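PDB 1HJS: beta-1,4-galactanase from Thielavia heterothallica, which hydrolyses the beta-1,4-galactosidic linkages of type I arabinogalactans as a family 53 glycoside hydrolase. Local coordinates for residues M94-S106 with L141-R155. Sequence-based numbering, arbitrary orientation.
Sequences MPAGWPSDIDNLS and LWPTGRTENWANIAR. With SO4 (sulfate ion), chain F.
T144 OG1 donates to S100 O at 2.6 Å, in the carbonyl plane and on a lone pair, the one direct hydrogen bond between the two segments. With OG1 beside the backbone N, the methyl CG2 is turned to L105 and I102; L105 CD2 meets T144 tip to tip, 3.5 Å from its CB. L141 pushes CD2 into a pocket formed by P95 CD, M94 SD and the six-membered end of the W98 ring, while its CB and CD1 lie against L105. The M94 side chain curls at chi2 and chi3 (74° and 78°), which lays CE against the carbonyl oxygens of L141 and W142. One water joins M94 N to W142 O. P95 CG sits 3.6 Å above the centre of the W98 ring, within the type II turn P95-W98, and at the ring edge NE1 donates at 3.0 Å to O3 of a sulfate ion, probably from the crystallisation liquor, which K108 and N51 also hydrogen-bond. Without this ring, as with an alanine here, P95 CG and L141 CD2 would probably lose the surface they pack on, and the sulfate one of its donors.

Farther along, R155 lays its guanidinium over I102 CG1, 3.7 Å from the plane. At its edge NH2 forms a salt bridge with D103 OD1, the two planes 65° apart. N152 flanks I102 with its amide and donates from ND2 to T144 O (2.9 Å), tying the loop to its own helix.

Helices 102-122 and 150-165 are neighbours on the outside of the TIM barrel, following strands 75-80 and 129-132; their first turns run nearly parallel, axes 10.7 Å apart. The contact joins these N-terminal turns and the loops leading into them, L156 continuing the packing against I102, L105 and S106.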
loop_
_atom_site.group_PDB
_atom_site.type_symbol
_atom_site.label_atom_id
_atom_site.label_comp_id
_atom_site.label_asym_id
_atom_site.label_seq_id
_atom_site.Cartn_x
_atom_site.Cartn_y
_atom_site.Cartn_z
ATOM N N MET A 94 3.634 18.042 5.727
ATOM C CA MET A 94 2.790 18.240 6.890
ATOM C C MET A 94 1.373 18.625 6.476
ATOM O O MET A 94 1.175 19.464 5.597
ATOM C CB MET A 94 3.382 19.361 7.751
ATOM C CG MET A 94 2.703 19.567 9.081
ATOM S SD MET A 94 3.152 18.262 10.209
ATOM C CE MET A 94 4.813 18.800 10.698
ATOM N N PRO A 95 0.361 17.996 7.088
ATOM C CA PRO A 95 -1.013 18.356 6.725
ATOM C C PRO A 95 -1.197 19.827 7.100
ATOM O O PRO A 95 -0.651 20.281 8.104
ATOM C CB PRO A 95 -1.855 17.435 7.604
ATOM C CG PRO A 95 -0.989 16.216 7.741
ATOM C CD PRO A 95 0.388 16.811 7.963
ATOM N N ALA A 96 -1.951 20.576 6.304
ATOM C CA ALA A 96 -2.155 21.987 6.607
ATOM C C ALA A 96 -2.817 22.130 7.974
ATOM O O ALA A 96 -3.708 21.363 8.322
ATOM C CB ALA A 96 -3.018 22.637 5.532
ATOM N N GLY A 97 -2.362 23.107 8.753
ATOM C CA GLY A 97 -2.944 23.326 10.065
ATOM C C GLY A 97 -2.326 22.538 11.205
ATOM O O GLY A 97 -2.591 22.830 12.371
ATOM N N TRP A 98 -1.507 21.540 10.891
ATOM C CA TRP A 98 -0.876 20.737 11.935
ATOM C C TRP A 98 0.359 21.437 12.497
ATOM O O TRP A 98 1.112 22.072 11.760
ATOM C CB TRP A 98 -0.492 19.362 11.387
ATOM C CG TRP A 98 -1.666 18.436 11.188
ATOM C CD1 TRP A 98 -2.955 18.789 10.898
ATOM C CD2 TRP A 98 -1.644 17.004 11.235
ATOM N NE1 TRP A 98 -3.738 17.662 10.764
ATOM C CE2 TRP A 98 -2.958 16.554 10.964
ATOM C CE3 TRP A 98 -0.642 16.054 11.480
ATOM C CZ2 TRP A 98 -3.295 15.194 10.928
ATOM C CZ3 TRP A 98 -0.977 14.701 11.445
ATOM C CH2 TRP A 98 -2.295 14.288 11.170
ATOM N N PRO A 99 0.580 21.330 13.819
ATOM C CA PRO A 99 1.726 21.950 14.497
ATOM C C PRO A 99 3.044 21.249 14.179
ATOM O O PRO A 99 3.060 20.050 13.898
ATOM C CB PRO A 99 1.351 21.835 15.969
ATOM C CG PRO A 99 0.623 20.524 16.011
ATOM C CD PRO A 99 -0.270 20.605 14.782
ATOM N N SER A 100 4.144 21.998 14.236
ATOM C CA SER A 100 5.467 21.454 13.934
ATOM C C SER A 100 6.236 20.891 15.123
ATOM O O SER A 100 7.041 19.978 14.959
ATOM C CB SER A 100 6.337 22.523 13.263
ATOM O OG SER A 100 5.839 22.865 11.983
ATOM N N ASP A 101 6.013 21.434 16.318
ATOM C CA ASP A 101 6.747 20.946 17.480
ATOM C C ASP A 101 6.336 19.512 17.794
ATOM O O ASP A 101 5.154 19.174 17.756
ATOM C CB ASP A 101 6.514 21.852 18.691
ATOM C CG ASP A 101 5.096 21.784 19.208
ATOM O OD1 ASP A 101 4.192 22.334 18.550
ATOM O OD2 ASP A 101 4.890 21.172 20.275
ATOM N N ILE A 102 7.319 18.677 18.112
ATOM C CA ILE A 102 7.076 17.264 18.397
ATOM C C ILE A 102 5.982 16.965 19.427
ATOM O O ILE A 102 5.147 16.090 19.203
ATOM C CB ILE A 102 8.387 16.555 18.812
ATOM C CG1 ILE A 102 8.138 15.058 18.986
ATOM C CG2 ILE A 102 8.950 17.177 20.087
ATOM C CD1 ILE A 102 7.680 14.353 17.711
ATOM N N ASP A 103 5.970 17.684 20.543
ATOM C CA ASP A 103 4.955 17.450 21.570
ATOM C C ASP A 103 3.533 17.580 21.026
ATOM O O ASP A 103 2.734 16.648 21.129
ATOM C CB ASP A 103 5.150 18.419 22.741
ATOM C CG ASP A 103 6.271 17.995 23.673
ATOM O OD1 ASP A 103 7.162 17.235 23.238
ATOM O OD2 ASP A 103 6.269 18.430 24.844
ATOM N N ASN A 104 3.216 18.729 20.440
ATOM C CA ASN A 104 1.883 18.952 19.903
ATOM C C ASN A 104 1.581 18.131 18.657
ATOM O O ASN A 104 0.440 17.716 18.443
ATOM C CB ASN A 104 1.672 20.438 19.609
ATOM C CG ASN A 104 1.501 21.259 20.872
ATOM O OD1 ASN A 104 0.665 20.944 21.714
ATOM N ND2 ASN A 104 2.292 22.317 21.008
ATOM N N LEU A 105 2.595 17.902 17.830
ATOM C CA LEU A 105 2.401 17.115 16.616
ATOM C C LEU A 105 2.049 15.674 16.975
ATOM O O LEU A 105 1.171 15.072 16.360
ATOM C CB LEU A 105 3.664 17.132 15.753
ATOM C CG LEU A 105 3.604 16.273 14.483
ATOM C CD1 LEU A 105 2.461 16.743 13.584
ATOM C CD2 LEU A 105 4.930 16.369 13.750
ATOM N N SER A 106 2.739 15.123 17.969
ATOM C CA SER A 106 2.485 13.752 18.398
ATOM C C SER A 106 1.045 13.626 18.866
ATOM O O SER A 106 0.371 12.631 18.597
ATOM C CB SER A 106 3.423 13.362 19.541
ATOM O OG SER A 106 4.773 13.375 19.117
ATOM N N LEU A 141 5.785 13.360 8.320
ATOM C CA LEU A 141 5.487 14.669 8.896
ATOM C C LEU A 141 6.746 15.533 9.003
ATOM O O LEU A 141 7.155 15.924 10.095
ATOM C CB LEU A 141 4.857 14.471 10.282
ATOM C CG LEU A 141 3.548 13.667 10.245
ATOM C CD1 LEU A 141 3.184 13.161 11.629
ATOM C CD2 LEU A 141 2.444 14.538 9.685
ATOM N N TRP A 142 7.347 15.827 7.854
ATOM C CA TRP A 142 8.568 16.620 7.794
ATOM C C TRP A 142 8.359 18.064 8.223
ATOM O O TRP A 142 7.284 18.629 8.025
ATOM C CB TRP A 142 9.128 16.611 6.371
ATOM C CG TRP A 142 9.591 15.282 5.894
ATOM C CD1 TRP A 142 9.674 14.127 6.615
ATOM C CD2 TRP A 142 10.088 14.978 4.587
ATOM N NE1 TRP A 142 10.198 13.117 5.836
ATOM C CE2 TRP A 142 10.460 13.616 4.587
ATOM C CE3 TRP A 142 10.259 15.727 3.415
ATOM C CZ2 TRP A 142 10.995 12.986 3.459
ATOM C CZ3 TRP A 142 10.793 15.097 2.290
ATOM C CH2 TRP A 142 11.153 13.742 2.325
ATOM N N PRO A 143 9.402 18.691 8.793
ATOM C CA PRO A 143 10.726 18.110 9.044
ATOM C C PRO A 143 10.797 17.439 10.407
ATOM O O PRO A 143 11.809 16.832 10.760
ATOM C CB PRO A 143 11.675 19.316 8.989
ATOM C CG PRO A 143 10.781 20.541 8.802
ATOM C CD PRO A 143 9.385 20.118 9.144
ATOM N N THR A 144 9.720 17.566 11.174
ATOM C CA THR A 144 9.672 17.001 12.515
ATOM C C THR A 144 10.008 15.511 12.555
ATOM O O THR A 144 10.784 15.071 13.404
ATOM C CB THR A 144 8.290 17.229 13.151
ATOM O OG1 THR A 144 7.902 18.599 12.960
ATOM C CG2 THR A 144 8.344 16.932 14.653
ATOM N N GLY A 145 9.428 14.740 11.640
ATOM C CA GLY A 145 9.686 13.310 11.602
ATOM C C GLY A 145 10.618 12.895 10.476
ATOM O O GLY A 145 10.584 11.753 10.022
ATOM N N ARG A 146 11.452 13.829 10.028
ATOM C CA ARG A 146 12.410 13.566 8.952
ATOM C C ARG A 146 13.623 12.800 9.472
ATOM O O ARG A 146 14.142 13.112 10.542
ATOM C CB ARG A 146 12.885 14.897 8.357
ATOM C CG ARG A 146 13.960 14.776 7.266
ATOM C CD ARG A 146 13.379 14.201 5.981
ATOM N NE ARG A 146 14.229 14.442 4.810
ATOM C CZ ARG A 146 15.279 13.703 4.464
ATOM N NH1 ARG A 146 15.637 12.650 5.192
ATOM N NH2 ARG A 146 15.972 14.015 3.376
ATOM N N THR A 147 14.073 11.789 8.729
ATOM C CA THR A 147 15.259 11.049 9.145
ATOM C C THR A 147 16.403 12.063 9.031
ATOM O O THR A 147 16.396 12.883 8.110
ATOM C CB THR A 147 15.529 9.831 8.225
ATOM O OG1 THR A 147 15.445 10.230 6.852
ATOM C CG2 THR A 147 14.517 8.730 8.484
ATOM N N GLU A 148 17.401 12.001 9.914
ATOM C CA GLU A 148 17.504 10.995 10.969
ATOM C C GLU A 148 17.001 11.382 12.367
ATOM O O GLU A 148 17.659 11.094 13.369
ATOM C CB GLU A 148 18.962 10.537 11.055
ATOM C CG GLU A 148 19.519 10.066 9.714
ATOM C CD GLU A 148 21.013 10.302 9.575
ATOM O OE1 GLU A 148 21.787 9.712 10.352
ATOM O OE2 GLU A 148 21.413 11.085 8.687
ATOM N N ASN A 149 15.842 12.032 12.429
ATOM C CA ASN A 149 15.222 12.407 13.702
ATOM C C ASN A 149 14.551 11.128 14.230
ATOM O O ASN A 149 13.326 11.077 14.365
ATOM C CB ASN A 149 14.143 13.481 13.478
ATOM C CG ASN A 149 14.650 14.896 13.706
ATOM O OD1 ASN A 149 14.112 15.862 13.143
ATOM N ND2 ASN A 149 15.664 15.034 14.548
ATOM N N TRP A 150 15.351 10.103 14.521
ATOM C CA TRP A 150 14.830 8.820 14.995
ATOM C C TRP A 150 13.943 8.922 16.234
ATOM O O TRP A 150 12.908 8.264 16.316
ATOM C CB TRP A 150 15.983 7.852 15.280
ATOM C CG TRP A 150 16.860 7.597 14.089
ATOM C CD1 TRP A 150 18.202 7.839 13.989
ATOM C CD2 TRP A 150 16.460 7.038 12.833
ATOM N NE1 TRP A 150 18.662 7.463 12.749
ATOM C CE2 TRP A 150 17.613 6.967 12.019
ATOM C CE3 TRP A 150 15.236 6.583 12.315
ATOM C CZ2 TRP A 150 17.582 6.461 10.715
ATOM C CZ3 TRP A 150 15.204 6.079 11.017
ATOM C CH2 TRP A 150 16.373 6.024 10.233
ATOM N N ALA A 151 14.355 9.735 17.203
ATOM C CA ALA A 151 13.569 9.891 18.420
ATOM C C ALA A 151 12.160 10.372 18.079
ATOM O O ALA A 151 11.169 9.830 18.575
ATOM C CB ALA A 151 14.258 10.883 19.366
ATOM N N ASN A 152 12.070 11.382 17.221
ATOM C CA ASN A 152 10.779 11.935 16.822
ATOM C C ASN A 152 9.949 10.929 16.029
ATOM O O ASN A 152 8.745 10.806 16.233
ATOM C CB ASN A 152 10.975 13.212 15.995
ATOM C CG ASN A 152 11.352 14.414 16.855
ATOM O OD1 ASN A 152 11.501 14.302 18.073
ATOM N ND2 ASN A 152 11.499 15.569 16.222
ATOM N N ILE A 153 10.596 10.216 15.115
ATOM C CA ILE A 153 9.904 9.220 14.301
ATOM C C ILE A 153 9.296 8.131 15.183
ATOM O O ILE A 153 8.120 7.788 15.042
ATOM C CB ILE A 153 10.871 8.570 13.290
ATOM C CG1 ILE A 153 11.357 9.627 12.295
ATOM C CG2 ILE A 153 10.174 7.423 12.562
ATOM C CD1 ILE A 153 12.423 9.125 11.346
ATOM N N ALA A 154 10.095 7.593 16.099
ATOM C CA ALA A 154 9.610 6.549 16.994
ATOM C C ALA A 154 8.437 7.068 17.823
ATOM O O ALA A 154 7.441 6.373 18.011
ATOM C CB ALA A 154 10.737 6.076 17.916
ATOM N N ARG A 155 8.563 8.299 18.310
ATOM C CA ARG A 155 7.520 8.907 19.123
ATOM C C ARG A 155 6.232 9.099 18.327
ATOM O O ARG A 155 5.134 8.811 18.813
ATOM C CB ARG A 155 8.008 10.250 19.660
ATOM C CG ARG A 155 6.967 11.023 20.433
ATOM C CD ARG A 155 7.398 11.229 21.875
ATOM N NE ARG A 155 7.078 12.581 22.325
ATOM C CZ ARG A 155 7.971 13.553 22.477
ATOM N NH1 ARG A 155 9.258 13.333 22.225
ATOM N NH2 ARG A 155 7.573 14.753 22.869
HETATM S S SO4 F . -7.536 17.860 10.834
HETATM O O1 SO4 F . -7.048 16.371 11.252
HETATM O O2 SO4 F . -7.866 18.514 12.087
HETATM O O3 SO4 F . -6.590 18.472 10.172
HETATM O O4 SO4 F . -8.752 17.606 10.103
HETATM O O HOH W 1 5.994 19.516 5.550
#